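Local coordinates for putative uncharacterized protein PH1404 (Pyrococcus horikoshii, PDB 3AF5) that probably terminates archaeal transcription by zinc-dependent cleavage of nascent RNA at the exit channel of RNA polymerase and degrades the released transcript from its 5' end, at residues R385-V390 and P611-T616; E183-W188 and I355-H360; V454-D459 and E495-V500; R504-I509 and S530-K535. All blocks are in the same frame, centred on the assembly; numbering follows the deposited sequence.

Contact 1: R385-V390 and P611-T616; sequences RLETLV and PERIIT. With ZN (zinc ion), chain M.
Glu387 holds CG anti to its backbone N (chi1 169°) and runs on extended, whereas Glu612 sets CG anti to its carbonyl carbon (chi1 -75°), and the two side chains converge so that each offers one carboxylate oxygen to the same zinc ion. Glu387 OE1 binds the zinc at 2.0 Å. Glu612 OE2 comes to it at 2.3 Å, and the two carboxylates are turned only moderately against each other. The second oxygen of Glu387 serves Arg613, whose chain bends at chi3 (48°) to lie alongside the glutamate: NH2 makes a salt bridge to Glu387 OE2 at 3.3 Å. From the same bend Arg613 NE donates to Thr388 OG1 at 3.3 Å, the hydroxyl lying somewhat off the guanidinium plane. His360 adds a weak hydrogen bond to Glu387 OE2.

Behind these polar ends, strands 388-392 and 613-617 run parallel in a mixed sheet of the metallo-beta-lactamase fold, joining its N- and C-terminal portions across the intervening beta-CASP region. Arg613 O accepts from Leu389 N at 2.9 Å, and Leu389 O from Ile615 N at 2.7 Å. Where the strands begin, Glu387 O takes Arg613 N at 3.2 Å together with a weak bond from Glu612 N. On the sheet face away from the arginine, Leu389 CB packs on Ile614 CG1 at 4.0 Å. Strand 613-617 leads directly to the catalytic-site zinc ligand His618, but the ion held here is a separate one; its positive charge, with that of Arg613, probably offsets the repulsion between the paired carboxylates.

Contact 2: E183-W188 and I355-H360; sequences EYKSRW and IGNGLH
Asn357, packed against the aliphatic chain of Lys185, uses its OD1 to take the backbone N of Leu359 at 2.6 Å, in the carbonyl plane, which closes an Asx turn. This bond fixes the amide, with CG between the backbone N and the carbonyl carbon (chi1 49°). The fully extended lysine runs across the asparagine, its CE 3.6 Å from Asn357 CB, a van der Waals contact between the two side chains. Within the hairpin that joins antiparallel strands 349-355 and 362-364 of the metallo-beta-lactamase domain, residues 355 to 358 form a type II' beta turn, closed by Gly358 N on Ile355 O at 3.0 Å. Gly356 is its second residue, with positive phi (53°), and its backbone lies directly against the other segment. There Gly356 CA makes a CA-H...O contact with Tyr184 O at 3.6 Å. The opposing segment, 183-188, is the linker that leads from helix 164-178 of the KH region into strand 189-193. No hydrogen bond crosses between the two segments. Ser186 OG meets Ile355 CG2 at 3.4 Å while its hydrogen bond goes to Asp334, and Tyr184 OH is likewise bonded to Asp210.

Contact 3: V454-D459 and E495-V500; sequences VPIYLD and EIFHPV. With ZN (zinc ion), chain N.
His498 leaves its strand on the same face as Tyr457, so that imidazole and phenol run along one another. Its CB sits 3.7 Å from Tyr457 CD2 and 3.7 Å from Ile456 O. With CG anti to the backbone N (chi1 -160°), the imidazole continues along the tyrosine: CG is 3.9 Å from Tyr457 CE2, and CD2 approaches the edge of the phenol ring in its plane. The ring planes stand at 81°, in an oblique pairing. At the tip, NE2 binds a zinc ion at 2.4 Å, which Glu505 also ligates. On the other face Ile456 CG2 meets the edge of the Phe497 ring, Ile496 CG1 lies over the centre of one face of that ring, and Leu458 CD1 packs on Phe497 CB at 3.7 Å. The backbone hydrogen bonds of a parallel pairing join the strands, among them His498 N to Ile456 O at 2.7 Å and Val500 N to Leu458 O at 2.9 Å. Strand 497-499 is the outermost of the parallel beta-CASP sheet, and strand 456-459 is flanked on its far side by strand 516-520. Helices 435-447 and 462-470 cover the Ile456 and Leu458 face, and helix 503-511 lies on the Tyr457 side.

Contact 4: R504-I509 and S530-K535; sequences RERQDI and SVEYFK. With ZN (zinc ion), chain N.
Two helices of the beta-CASP domain, 503-511 and 529-537, lie beside each other on one face of its parallel sheet and meet through Arg506, Glu532 and Tyr533. Their segment axes come no closer than 11.0 Å and are inclined at 27°, so that long side chains span the gap. Arg506 and Glu532 cross obliquely, and Arg506 NH2 forms a long salt bridge with Glu532 OE2 at 3.5 Å. The extended glutamate reaches over from the neighbouring helix, while the arginine chain bends at chi3 (-48°), turning its guanidinium away from the line of its own CB and CG. That bend also serves Asp459, which takes a salt bridge from Arg506 NE and is hydrogen-bonded to Tyr533 OH; one buried carboxylate thus ties both helices to the end of a strand. On the CB side of the guanidinium the methylene chain does the packing: Arg506 CG lies 3.6 Å from Tyr533 CZ, the two side chains crossing at about a right angle. Further along, Ile509 CG2 comes to Tyr533 CE1 at 4.4 Å. Gln507 adds a hydrogen bond to Gln536 of the second helix. From the first helix Glu505 OE2 reaches the zinc ion of the neighbouring strand pair at 2.2 Å. Helix 503-511 connects strand 497-499 to strand 516-520, and helix 529-537 leads on to strand 544-547; Ile509 and Tyr533 both rest on Ile518, with Tyr533 extending to Leu427 of strand 425-429.

In the fold
The four contacts form two touching pairs on opposite sides of the chain's centre. Contact 1, a buried strand pairing, lies within the metallo-beta-lactamase part, whereas contact 2 sets the linker from the KH region against a turn of it, a surface meeting of loops without cross-segment hydrogen bonds; they join through Arg385 to Gly358. Contacts 3 and 4 are partly buried and lie in the beta-CASP domain, one at the sheet edge and the other between helices stacked on it; Asp459 and a zinc ion connect them. Along the chain both are nested within the loop that contact 1 closes. Contacts 1 and 3 rest on parallel backbone ladders, whereas contact 4 relies on side chains alone.

Contact 1: R385-V390 and P611-T616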
# COMPACT_ATOMS: atom_id res chain seq x y z
N ARG A 385 -5.45 22.62 -4.92
CA ARG A 385 -6.09 23.48 -3.93
C ARG A 385 -6.06 22.72 -2.60
O ARG A 385 -6.25 21.51 -2.58
CB ARG A 385 -7.53 23.81 -4.36
CG ARG A 385 -7.69 25.22 -4.92
CD ARG A 385 -8.64 25.29 -6.11
NE ARG A 385 -10.04 25.04 -5.76
CZ ARG A 385 -11.05 25.05 -6.64
NH1 ARG A 385 -12.29 24.81 -6.24
NH2 ARG A 385 -10.81 25.30 -7.92
N LEU A 386 -5.85 23.42 -1.50
CA LEU A 386 -5.76 22.74 -0.22
C LEU A 386 -6.08 23.58 1.01
O LEU A 386 -5.36 24.52 1.32
CB LEU A 386 -4.35 22.16 -0.07
CG LEU A 386 -4.01 21.49 1.27
CD1 LEU A 386 -4.90 20.28 1.43
CD2 LEU A 386 -2.54 21.11 1.34
N GLU A 387 -7.13 23.21 1.73
CA GLU A 387 -7.48 23.94 2.95
C GLU A 387 -6.97 23.22 4.20
O GLU A 387 -6.29 23.83 5.03
CB GLU A 387 -9.01 24.14 3.04
CG GLU A 387 -9.48 24.64 4.40
CD GLU A 387 -10.99 24.92 4.46
OE1 GLU A 387 -11.41 26.08 4.22
OE2 GLU A 387 -11.77 23.98 4.75
N THR A 388 -7.25 21.93 4.33
CA THR A 388 -6.86 21.17 5.52
C THR A 388 -5.84 20.05 5.32
O THR A 388 -6.02 19.15 4.50
CB THR A 388 -8.10 20.54 6.19
OG1 THR A 388 -9.05 21.57 6.51
CG2 THR A 388 -7.71 19.77 7.45
N LEU A 389 -4.76 20.09 6.10
CA LEU A 389 -3.73 19.06 6.03
C LEU A 389 -3.70 18.18 7.27
O LEU A 389 -3.48 18.67 8.38
CB LEU A 389 -2.35 19.70 5.86
CG LEU A 389 -1.19 18.70 5.78
CD1 LEU A 389 -1.30 17.90 4.48
CD2 LEU A 389 0.14 19.45 5.85
N VAL A 390 -3.94 16.88 7.09
CA VAL A 390 -3.90 15.92 8.19
C VAL A 390 -2.55 15.22 8.02
O VAL A 390 -2.33 14.58 6.99
CB VAL A 390 -5.02 14.86 8.09
CG1 VAL A 390 -4.92 13.89 9.26
CG2 VAL A 390 -6.40 15.53 8.09
N PRO A 611 -1.69 25.37 3.71
CA PRO A 611 -2.97 25.01 4.32
C PRO A 611 -3.45 26.01 5.38
O PRO A 611 -2.65 26.58 6.11
CB PRO A 611 -2.69 23.63 4.91
CG PRO A 611 -1.22 23.69 5.23
CD PRO A 611 -0.65 24.38 4.03
N GLU A 612 -4.76 26.22 5.44
CA GLU A 612 -5.35 27.14 6.40
C GLU A 612 -5.46 26.46 7.76
O GLU A 612 -5.64 27.11 8.78
CB GLU A 612 -6.74 27.59 5.94
CG GLU A 612 -6.70 28.61 4.80
CD GLU A 612 -8.08 28.89 4.19
OE1 GLU A 612 -8.19 29.86 3.40
OE2 GLU A 612 -9.05 28.15 4.50
N ARG A 613 -5.33 25.14 7.75
CA ARG A 613 -5.44 24.36 8.97
C ARG A 613 -4.63 23.06 8.88
O ARG A 613 -4.57 22.43 7.83
CB ARG A 613 -6.93 24.06 9.21
CG ARG A 613 -7.22 22.96 10.17
CD ARG A 613 -8.70 22.96 10.53
NE ARG A 613 -9.58 23.06 9.37
CZ ARG A 613 -10.33 24.13 9.10
NH1 ARG A 613 -10.30 25.18 9.91
NH2 ARG A 613 -11.11 24.14 8.02
N ILE A 614 -3.99 22.68 9.98
CA ILE A 614 -3.22 21.44 10.02
C ILE A 614 -3.62 20.59 11.23
O ILE A 614 -3.67 21.08 12.37
CB ILE A 614 -1.70 21.71 10.09
CG1 ILE A 614 -1.21 22.26 8.75
CG2 ILE A 614 -0.95 20.43 10.43
CD1 ILE A 614 0.25 22.76 8.77
N ILE A 615 -3.91 19.31 10.99
CA ILE A 615 -4.31 18.39 12.05
C ILE A 615 -3.26 17.29 12.24
O ILE A 615 -3.03 16.50 11.33
CB ILE A 615 -5.67 17.78 11.74
CG1 ILE A 615 -6.70 18.90 11.63
CG2 ILE A 615 -6.09 16.81 12.82
CD1 ILE A 615 -8.04 18.45 11.16
N THR A 616 -2.63 17.26 13.40
CA THR A 616 -1.60 16.26 13.68
C THR A 616 -2.17 14.97 14.27
O THR A 616 -2.94 14.99 15.24
CB THR A 616 -0.55 16.79 14.66
OG1 THR A 616 -1.18 17.09 15.90
CG2 THR A 616 0.12 18.04 14.10
ZN ZN M . -11.30 28.10 4.33

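Contact 2: E183-W188 and I355-H360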
# COMPACT_ATOMS: atom_id res chain seq x y z
N GLU A 183 -22.76 16.44 -10.15
CA GLU A 183 -21.81 17.12 -9.28
C GLU A 183 -22.52 17.95 -8.24
O GLU A 183 -23.30 18.85 -8.56
CB GLU A 183 -20.87 18.00 -10.09
CG GLU A 183 -19.69 17.25 -10.64
CD GLU A 183 -18.60 18.19 -11.10
OE1 GLU A 183 -18.87 18.97 -12.04
OE2 GLU A 183 -17.49 18.13 -10.53
N TYR A 184 -22.23 17.65 -6.98
CA TYR A 184 -22.86 18.30 -5.85
C TYR A 184 -21.91 19.12 -5.00
O TYR A 184 -20.77 18.73 -4.77
CB TYR A 184 -23.52 17.23 -4.99
CG TYR A 184 -24.20 17.75 -3.76
CD1 TYR A 184 -25.28 18.62 -3.86
CD2 TYR A 184 -23.77 17.37 -2.49
CE1 TYR A 184 -25.92 19.11 -2.74
CE2 TYR A 184 -24.41 17.86 -1.34
CZ TYR A 184 -25.48 18.73 -1.48
OH TYR A 184 -26.12 19.23 -0.37
N LYS A 185 -22.38 20.29 -4.56
CA LYS A 185 -21.58 21.14 -3.70
C LYS A 185 -21.98 20.80 -2.26
O LYS A 185 -23.13 21.01 -1.86
CB LYS A 185 -21.85 22.62 -3.98
CG LYS A 185 -21.07 23.55 -3.06
CD LYS A 185 -21.29 25.02 -3.39
CE LYS A 185 -20.49 25.91 -2.44
NZ LYS A 185 -20.56 27.36 -2.79
N SER A 186 -21.04 20.27 -1.49
CA SER A 186 -21.27 19.88 -0.11
C SER A 186 -21.82 21.03 0.74
O SER A 186 -21.44 22.18 0.56
CB SER A 186 -19.96 19.39 0.51
OG SER A 186 -19.36 18.43 -0.32
N ARG A 187 -22.72 20.70 1.66
CA ARG A 187 -23.30 21.70 2.54
C ARG A 187 -22.41 21.81 3.79
O ARG A 187 -22.26 22.89 4.36
CB ARG A 187 -24.73 21.31 2.92
CG ARG A 187 -25.66 22.51 3.08
CD ARG A 187 -27.06 22.11 3.56
NE ARG A 187 -27.68 21.06 2.76
CZ ARG A 187 -29.00 20.87 2.64
NH1 ARG A 187 -29.85 21.69 3.27
NH2 ARG A 187 -29.47 19.87 1.89
N TRP A 188 -21.84 20.68 4.21
CA TRP A 188 -20.94 20.63 5.36
C TRP A 188 -19.97 19.46 5.22
O TRP A 188 -20.21 18.52 4.46
CB TRP A 188 -21.70 20.55 6.70
CG TRP A 188 -22.77 19.49 6.82
CD1 TRP A 188 -24.12 19.67 6.73
CD2 TRP A 188 -22.58 18.09 7.10
NE1 TRP A 188 -24.78 18.48 6.95
CE2 TRP A 188 -23.86 17.50 7.17
CE3 TRP A 188 -21.45 17.29 7.30
CZ2 TRP A 188 -24.04 16.13 7.43
CZ3 TRP A 188 -21.63 15.93 7.55
CH2 TRP A 188 -22.92 15.36 7.61
N ILE A 355 -13.26 18.17 -2.30
CA ILE A 355 -14.63 18.07 -1.81
C ILE A 355 -15.58 19.21 -2.20
O ILE A 355 -15.29 20.39 -1.99
CB ILE A 355 -14.66 17.94 -0.27
CG1 ILE A 355 -13.74 16.81 0.17
CG2 ILE A 355 -16.08 17.68 0.19
CD1 ILE A 355 -13.60 16.68 1.68
N GLY A 356 -16.72 18.83 -2.77
CA GLY A 356 -17.74 19.78 -3.18
C GLY A 356 -17.30 20.92 -4.08
O GLY A 356 -17.01 20.71 -5.26
N ASN A 357 -17.26 22.12 -3.52
CA ASN A 357 -16.88 23.33 -4.26
C ASN A 357 -15.39 23.45 -4.52
O ASN A 357 -14.97 24.11 -5.46
CB ASN A 357 -17.38 24.58 -3.53
CG ASN A 357 -17.03 24.58 -2.05
OD1 ASN A 357 -15.86 24.46 -1.67
ND2 ASN A 357 -18.05 24.70 -1.20
N GLY A 358 -14.58 22.82 -3.67
CA GLY A 358 -13.14 22.89 -3.87
C GLY A 358 -12.47 23.88 -2.95
O GLY A 358 -11.25 24.01 -2.93
N LEU A 359 -13.29 24.59 -2.17
CA LEU A 359 -12.78 25.59 -1.25
C LEU A 359 -12.44 25.01 0.12
O LEU A 359 -12.00 25.74 1.00
CB LEU A 359 -13.79 26.73 -1.08
CG LEU A 359 -13.86 27.78 -2.19
CD1 LEU A 359 -14.05 27.12 -3.56
CD2 LEU A 359 -15.01 28.73 -1.87
N HIS A 360 -12.64 23.70 0.29
CA HIS A 360 -12.36 23.06 1.57
C HIS A 360 -11.66 21.71 1.43
O HIS A 360 -11.95 20.78 2.18
CB HIS A 360 -13.66 22.90 2.37
CG HIS A 360 -14.39 24.19 2.57
ND1 HIS A 360 -14.00 25.13 3.51
CD2 HIS A 360 -15.46 24.72 1.92
CE1 HIS A 360 -14.80 26.18 3.42
NE2 HIS A 360 -15.69 25.96 2.47

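Contact 3: V454-D459 and E495-V500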
# COMPACT_ATOMS: atom_id res chain seq x y z
N VAL A 454 30.09 -12.64 5.60
CA VAL A 454 29.15 -13.66 6.08
C VAL A 454 27.83 -13.60 5.30
O VAL A 454 27.55 -12.63 4.62
CB VAL A 454 28.84 -13.45 7.57
CG1 VAL A 454 30.13 -13.23 8.34
CG2 VAL A 454 27.92 -12.26 7.75
N PRO A 455 26.99 -14.65 5.40
CA PRO A 455 25.71 -14.64 4.67
C PRO A 455 24.62 -13.75 5.28
O PRO A 455 24.68 -13.37 6.45
CB PRO A 455 25.32 -16.11 4.66
CG PRO A 455 25.85 -16.60 5.98
CD PRO A 455 27.22 -15.96 6.04
N ILE A 456 23.63 -13.41 4.46
CA ILE A 456 22.50 -12.59 4.89
C ILE A 456 21.20 -13.35 4.64
O ILE A 456 20.76 -13.49 3.49
CB ILE A 456 22.44 -11.25 4.10
CG1 ILE A 456 23.65 -10.38 4.47
CG2 ILE A 456 21.13 -10.52 4.40
CD1 ILE A 456 23.71 -9.08 3.70
N TYR A 457 20.58 -13.84 5.71
CA TYR A 457 19.33 -14.58 5.59
C TYR A 457 18.11 -13.67 5.64
O TYR A 457 18.09 -12.67 6.37
CB TYR A 457 19.24 -15.62 6.71
CG TYR A 457 20.35 -16.64 6.68
CD1 TYR A 457 21.35 -16.64 7.65
CD2 TYR A 457 20.42 -17.59 5.66
CE1 TYR A 457 22.39 -17.56 7.60
CE2 TYR A 457 21.46 -18.51 5.60
CZ TYR A 457 22.44 -18.49 6.57
OH TYR A 457 23.48 -19.39 6.51
N LEU A 458 17.11 -14.02 4.84
CA LEU A 458 15.86 -13.26 4.76
C LEU A 458 14.71 -14.16 5.19
O LEU A 458 14.37 -15.12 4.50
CB LEU A 458 15.62 -12.80 3.32
CG LEU A 458 16.65 -11.90 2.64
CD1 LEU A 458 16.14 -11.54 1.26
CD2 LEU A 458 16.91 -10.65 3.48
N ASP A 459 14.10 -13.84 6.32
CA ASP A 459 12.99 -14.66 6.83
C ASP A 459 11.73 -13.84 7.09
O ASP A 459 11.81 -12.68 7.50
CB ASP A 459 13.42 -15.34 8.13
CG ASP A 459 12.75 -16.68 8.34
OD1 ASP A 459 11.67 -16.91 7.75
OD2 ASP A 459 13.29 -17.50 9.11
N GLU A 495 23.32 -12.16 -4.94
CA GLU A 495 23.56 -13.50 -4.45
C GLU A 495 23.89 -13.48 -2.96
O GLU A 495 24.12 -14.53 -2.35
CB GLU A 495 24.70 -14.15 -5.25
CG GLU A 495 25.98 -13.31 -5.39
CD GLU A 495 26.94 -13.84 -6.48
OE1 GLU A 495 26.53 -13.88 -7.66
OE2 GLU A 495 28.09 -14.22 -6.15
N ILE A 496 23.89 -12.29 -2.36
CA ILE A 496 24.20 -12.18 -0.95
C ILE A 496 23.01 -12.48 -0.05
O ILE A 496 23.17 -12.81 1.13
CB ILE A 496 24.74 -10.76 -0.60
CG1 ILE A 496 23.61 -9.73 -0.68
CG2 ILE A 496 25.85 -10.38 -1.57
CD1 ILE A 496 24.05 -8.34 -0.32
N PHE A 497 21.81 -12.38 -0.61
CA PHE A 497 20.59 -12.64 0.16
C PHE A 497 20.16 -14.10 0.07
O PHE A 497 20.06 -14.68 -1.01
CB PHE A 497 19.48 -11.70 -0.29
CG PHE A 497 19.80 -10.25 -0.07
CD1 PHE A 497 19.92 -9.37 -1.14
CD2 PHE A 497 20.07 -9.78 1.21
CE1 PHE A 497 20.29 -8.05 -0.94
CE2 PHE A 497 20.44 -8.46 1.42
CZ PHE A 497 20.56 -7.59 0.34
N HIS A 498 19.92 -14.69 1.24
CA HIS A 498 19.54 -16.09 1.33
C HIS A 498 18.18 -16.29 2.02
O HIS A 498 18.09 -16.30 3.25
CB HIS A 498 20.63 -16.86 2.08
CG HIS A 498 20.60 -18.34 1.85
ND1 HIS A 498 21.11 -18.92 0.71
CD2 HIS A 498 20.10 -19.35 2.60
CE1 HIS A 498 20.92 -20.23 0.76
NE2 HIS A 498 20.30 -20.51 1.90
N PRO A 499 17.11 -16.46 1.23
CA PRO A 499 15.76 -16.67 1.75
C PRO A 499 15.68 -17.94 2.62
O PRO A 499 16.11 -19.00 2.19
CB PRO A 499 14.91 -16.81 0.49
CG PRO A 499 15.65 -15.99 -0.52
CD PRO A 499 17.09 -16.34 -0.24
N VAL A 500 15.12 -17.82 3.82
CA VAL A 500 14.99 -18.98 4.71
C VAL A 500 13.79 -19.81 4.24
O VAL A 500 12.64 -19.38 4.34
CB VAL A 500 14.80 -18.54 6.18
CG1 VAL A 500 14.70 -19.75 7.09
CG2 VAL A 500 15.97 -17.66 6.60
ZN ZN N . 18.71 -22.29 1.94

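Contact 4: R504-I509 and S530-K535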
# COMPACT_ATOMS: atom_id res chain seq x y z
N ARG A 504 13.06 -25.83 9.50
CA ARG A 504 14.25 -26.64 9.74
C ARG A 504 15.51 -25.81 9.52
O ARG A 504 16.43 -25.81 10.35
CB ARG A 504 14.27 -27.85 8.80
CG ARG A 504 15.48 -28.76 9.03
CD ARG A 504 15.53 -29.22 10.49
NE ARG A 504 16.76 -29.94 10.81
CZ ARG A 504 17.19 -31.03 10.19
NH1 ARG A 504 16.48 -31.56 9.19
NH2 ARG A 504 18.32 -31.61 10.57
N GLU A 505 15.54 -25.10 8.40
CA GLU A 505 16.66 -24.24 8.05
C GLU A 505 16.75 -23.12 9.08
O GLU A 505 17.84 -22.76 9.51
CB GLU A 505 16.48 -23.68 6.64
CG GLU A 505 17.56 -22.70 6.21
CD GLU A 505 17.48 -22.34 4.73
OE1 GLU A 505 16.36 -22.32 4.18
OE2 GLU A 505 18.54 -22.07 4.13
N ARG A 506 15.61 -22.58 9.49
CA ARG A 506 15.62 -21.52 10.49
C ARG A 506 16.33 -22.02 11.73
O ARG A 506 17.18 -21.32 12.30
CB ARG A 506 14.20 -21.08 10.86
CG ARG A 506 14.17 -20.05 11.99
CD ARG A 506 12.75 -19.59 12.29
NE ARG A 506 12.06 -19.23 11.06
CZ ARG A 506 11.00 -19.88 10.58
NH1 ARG A 506 10.45 -19.49 9.44
NH2 ARG A 506 10.49 -20.91 11.24
N GLN A 507 15.99 -23.23 12.16
CA GLN A 507 16.61 -23.81 13.35
C GLN A 507 18.09 -24.10 13.09
O GLN A 507 18.94 -23.88 13.96
CB GLN A 507 15.88 -25.08 13.78
CG GLN A 507 16.29 -25.56 15.17
CD GLN A 507 16.13 -24.48 16.23
OE1 GLN A 507 15.02 -24.00 16.48
NE2 GLN A 507 17.24 -24.10 16.86
N ASP A 508 18.40 -24.60 11.89
CA ASP A 508 19.80 -24.87 11.55
C ASP A 508 20.60 -23.57 11.71
O ASP A 508 21.64 -23.55 12.37
CB ASP A 508 19.92 -25.37 10.11
CG ASP A 508 19.25 -26.72 9.90
OD1 ASP A 508 19.18 -27.17 8.74
OD2 ASP A 508 18.79 -27.32 10.89
N ILE A 509 20.09 -22.49 11.10
CA ILE A 509 20.72 -21.17 11.16
C ILE A 509 21.09 -20.81 12.60
O ILE A 509 22.22 -20.38 12.88
CB ILE A 509 19.77 -20.04 10.66
CG1 ILE A 509 19.27 -20.32 9.23
CG2 ILE A 509 20.47 -18.69 10.75
CD1 ILE A 509 20.35 -20.41 8.18
N SER A 530 11.08 -13.31 13.62
CA SER A 530 11.97 -12.50 14.42
C SER A 530 11.87 -12.80 15.92
O SER A 530 12.85 -12.64 16.64
CB SER A 530 11.75 -11.00 14.14
OG SER A 530 10.41 -10.60 14.35
N VAL A 531 10.71 -13.25 16.38
CA VAL A 531 10.54 -13.58 17.80
C VAL A 531 11.29 -14.88 18.12
O VAL A 531 11.81 -15.04 19.22
CB VAL A 531 9.05 -13.76 18.20
CG1 VAL A 531 8.95 -14.12 19.67
CG2 VAL A 531 8.27 -12.48 17.94
N GLU A 532 11.33 -15.80 17.16
CA GLU A 532 12.05 -17.05 17.37
C GLU A 532 13.54 -16.75 17.47
O GLU A 532 14.21 -17.18 18.41
CB GLU A 532 11.79 -18.01 16.21
CG GLU A 532 12.52 -19.34 16.35
CD GLU A 532 12.00 -20.40 15.37
OE1 GLU A 532 12.56 -21.52 15.35
OE2 GLU A 532 11.04 -20.10 14.63
N TYR A 533 14.06 -15.99 16.50
CA TYR A 533 15.48 -15.64 16.52
C TYR A 533 15.83 -14.92 17.81
O TYR A 533 16.81 -15.26 18.47
CB TYR A 533 15.82 -14.76 15.32
CG TYR A 533 15.78 -15.48 14.01
CD1 TYR A 533 16.72 -16.47 13.70
CD2 TYR A 533 14.79 -15.20 13.07
CE1 TYR A 533 16.68 -17.15 12.49
CE2 TYR A 533 14.74 -15.88 11.86
CZ TYR A 533 15.68 -16.85 11.58
OH TYR A 533 15.60 -17.51 10.37
N PHE A 534 15.03 -13.93 18.18
CA PHE A 534 15.28 -13.16 19.40
C PHE A 534 15.45 -14.07 20.61
O PHE A 534 16.48 -14.04 21.27
CB PHE A 534 14.13 -12.19 19.67
CG PHE A 534 14.18 -11.55 21.04
CD1 PHE A 534 15.20 -10.67 21.37
CD2 PHE A 534 13.21 -11.86 22.00
CE1 PHE A 534 15.26 -10.09 22.64
CE2 PHE A 534 13.26 -11.28 23.26
CZ PHE A 534 14.28 -10.40 23.59
N LYS A 535 14.43 -14.88 20.88
CA LYS A 535 14.39 -15.81 22.00
C LYS A 535 15.60 -16.75 22.09
O LYS A 535 16.16 -16.94 23.18
CB LYS A 535 13.10 -16.64 21.93
CG LYS A 535 12.93 -17.66 23.05
CD LYS A 535 11.70 -18.54 22.83
CE LYS A 535 10.39 -17.80 23.11
NZ LYS A 535 10.23 -16.56 22.29
ZN ZN N . 18.71 -22.29 1.94